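Local coordinates for LPXTG cell wall anchor domain-containing protein (Lactobacillus rhamnosus, PDB 7CBS) that forms the basal subunit of the SpaCBA pilus, is atypically adhesive, and probably helps anchor the pilus to the cell wall, at residues S158-H162 against G163-R167. Numbering follows the deposited sequence.
Sequences SNLQH and GNQSR
The side-chain amides of Asn159 and Asn164 meet directly, with Asn164 ND2 donating to Asn159 OD1 at 2.9 Å. The bond is somewhat bent, 146° at the hydrogen, and the donor lies above the carbonyl plane of Asn159. The two side chains cross at about a right angle, yet their amide planes are only 31° apart. Asn159 CG is anti to the backbone N (chi1 -177°), which swings the amide round so that OD1 lies beside Asn164. The same residues are joined through the backbone: Asn164 N makes a weak, long bond to Asn159 O at 3.5 Å. Gly163 N donates to Leu160 O at 3.2 Å. With the positive phi of Gly163, these bonds back into the last turn make a Schellman motif at the C-terminal end of the helix, where the chain turns aside toward the sheet. The Leu160 side chain crosses that of Gln165 at a slant, and Leu160 CD2 touches Gln165 CB at 3.7 Å and lies almost as near Gln165 OE1. The Asn pair is exposed, whereas Leu160 is buried and rests on Leu126 of strand 118-128. Gly163 O and Ser166 OG are hydrogen-bonded to Arg167 of the second subunit, so the loop belongs to the interface of the pair. The turn links helix 158-161 to strand 167-170, which runs parallel to strand 28-34 in the mixed sheet of this N-terminal pilin domain.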
loop_
_atom_site.group_PDB
_atom_site.type_symbol
_atom_site.label_atom_id
_atom_site.label_comp_id
_atom_site.label_asym_id
_atom_site.label_seq_id
_atom_site.Cartn_x
_atom_site.Cartn_y
_atom_site.Cartn_z
ATOM N N SER A 158 16.125 4.027 1.967
ATOM C CA SER A 158 16.036 5.060 0.894
ATOM C C SER A 158 15.093 4.601 -0.226
ATOM O O SER A 158 14.225 5.399 -0.616
ATOM C CB SER A 158 17.407 5.425 0.361
ATOM O OG SER A 158 17.578 5.101 -1.016
ATOM N N ASN A 159 15.266 3.368 -0.717
ATOM C CA ASN A 159 14.486 2.778 -1.843
ATOM C C ASN A 159 12.988 2.854 -1.531
ATOM O O ASN A 159 12.204 3.188 -2.451
ATOM C CB ASN A 159 14.903 1.333 -2.123
ATOM C CG ASN A 159 14.185 0.731 -3.309
ATOM O OD1 ASN A 159 14.262 1.255 -4.420
ATOM N ND2 ASN A 159 13.489 -0.373 -3.087
ATOM N N LEU A 160 12.613 2.556 -0.285
ATOM C CA LEU A 160 11.208 2.531 0.196
ATOM C C LEU A 160 10.704 3.963 0.416
ATOM O O LEU A 160 9.529 4.229 0.074
ATOM C CB LEU A 160 11.136 1.699 1.484
ATOM C CG LEU A 160 11.327 0.197 1.300
ATOM C CD1 LEU A 160 11.689 -0.478 2.615
ATOM C CD2 LEU A 160 10.069 -0.417 0.709
ATOM N N GLN A 161 11.558 4.853 0.944
ATOM C CA GLN A 161 11.245 6.293 1.145
ATOM C C GLN A 161 10.929 6.950 -0.208
ATOM O O GLN A 161 10.163 7.946 -0.219
ATOM C CB GLN A 161 12.407 7.022 1.828
ATOM C CG GLN A 161 12.729 6.523 3.232
ATOM C CD GLN A 161 11.587 6.720 4.198
ATOM O OE1 GLN A 161 10.835 7.689 4.116
ATOM N NE2 GLN A 161 11.445 5.793 5.134
ATOM N N HIS A 162 11.493 6.413 -1.301
ATOM C CA HIS A 162 11.424 6.980 -2.675
ATOM C C HIS A 162 10.199 6.447 -3.433
ATOM O O HIS A 162 9.913 6.990 -4.520
ATOM C CB HIS A 162 12.740 6.710 -3.419
ATOM C CG HIS A 162 13.872 7.540 -2.907
ATOM N ND1 HIS A 162 13.708 8.884 -2.611
ATOM C CD2 HIS A 162 15.154 7.249 -2.621
ATOM C CE1 HIS A 162 14.843 9.378 -2.166
ATOM N NE2 HIS A 162 15.744 8.395 -2.158
ATOM N N GLY A 163 9.531 5.418 -2.899
ATOM C CA GLY A 163 8.240 4.905 -3.400
ATOM C C GLY A 163 8.398 3.959 -4.580
ATOM O O GLY A 163 7.525 3.978 -5.476
ATOM N N ASN A 164 9.457 3.143 -4.573
ATOM C CA ASN A 164 9.773 2.154 -5.642
ATOM C C ASN A 164 9.048 0.834 -5.349
ATOM O O ASN A 164 8.749 0.106 -6.315
ATOM C CB ASN A 164 11.284 1.956 -5.788
ATOM C CG ASN A 164 11.976 3.164 -6.385
ATOM O OD1 ASN A 164 11.477 3.757 -7.341
ATOM N ND2 ASN A 164 13.122 3.533 -5.835
ATOM N N GLN A 165 8.779 0.539 -4.072
ATOM C CA GLN A 165 8.060 -0.680 -3.614
ATOM C C GLN A 165 6.754 -0.278 -2.915
ATOM O O GLN A 165 6.827 0.451 -1.902
ATOM C CB GLN A 165 8.934 -1.491 -2.658
ATOM C CG GLN A 165 9.707 -2.620 -3.326
ATOM C CD GLN A 165 9.983 -3.743 -2.352
ATOM O OE1 GLN A 165 10.600 -3.552 -1.306
ATOM N NE2 GLN A 165 9.521 -4.939 -2.686
ATOM N N SER A 166 5.616 -0.765 -3.426
ATOM C CA SER A 166 4.276 -0.623 -2.795
ATOM C C SER A 166 4.077 -1.723 -1.747
ATOM O O SER A 166 3.285 -1.489 -0.823
ATOM C CB SER A 166 3.185 -0.633 -3.827
ATOM O OG SER A 166 3.084 0.640 -4.444
ATOM N N ARG A 167 4.773 -2.857 -1.898
ATOM C CA ARG A 167 4.668 -4.030 -0.990
ATOM C C ARG A 167 6.061 -4.591 -0.679
ATOM O O ARG A 167 6.879 -4.697 -1.616
ATOM C CB ARG A 167 3.793 -5.116 -1.624
ATOM C CG ARG A 167 3.599 -6.340 -0.745
ATOM C CD ARG A 167 2.563 -7.296 -1.289
ATOM N NE ARG A 167 1.208 -6.774 -1.193
ATOM C CZ ARG A 167 0.105 -7.489 -1.398
ATOM N NH1 ARG A 167 0.187 -8.777 -1.691
ATOM N NH2 ARG A 167 -1.082 -6.918 -1.280
#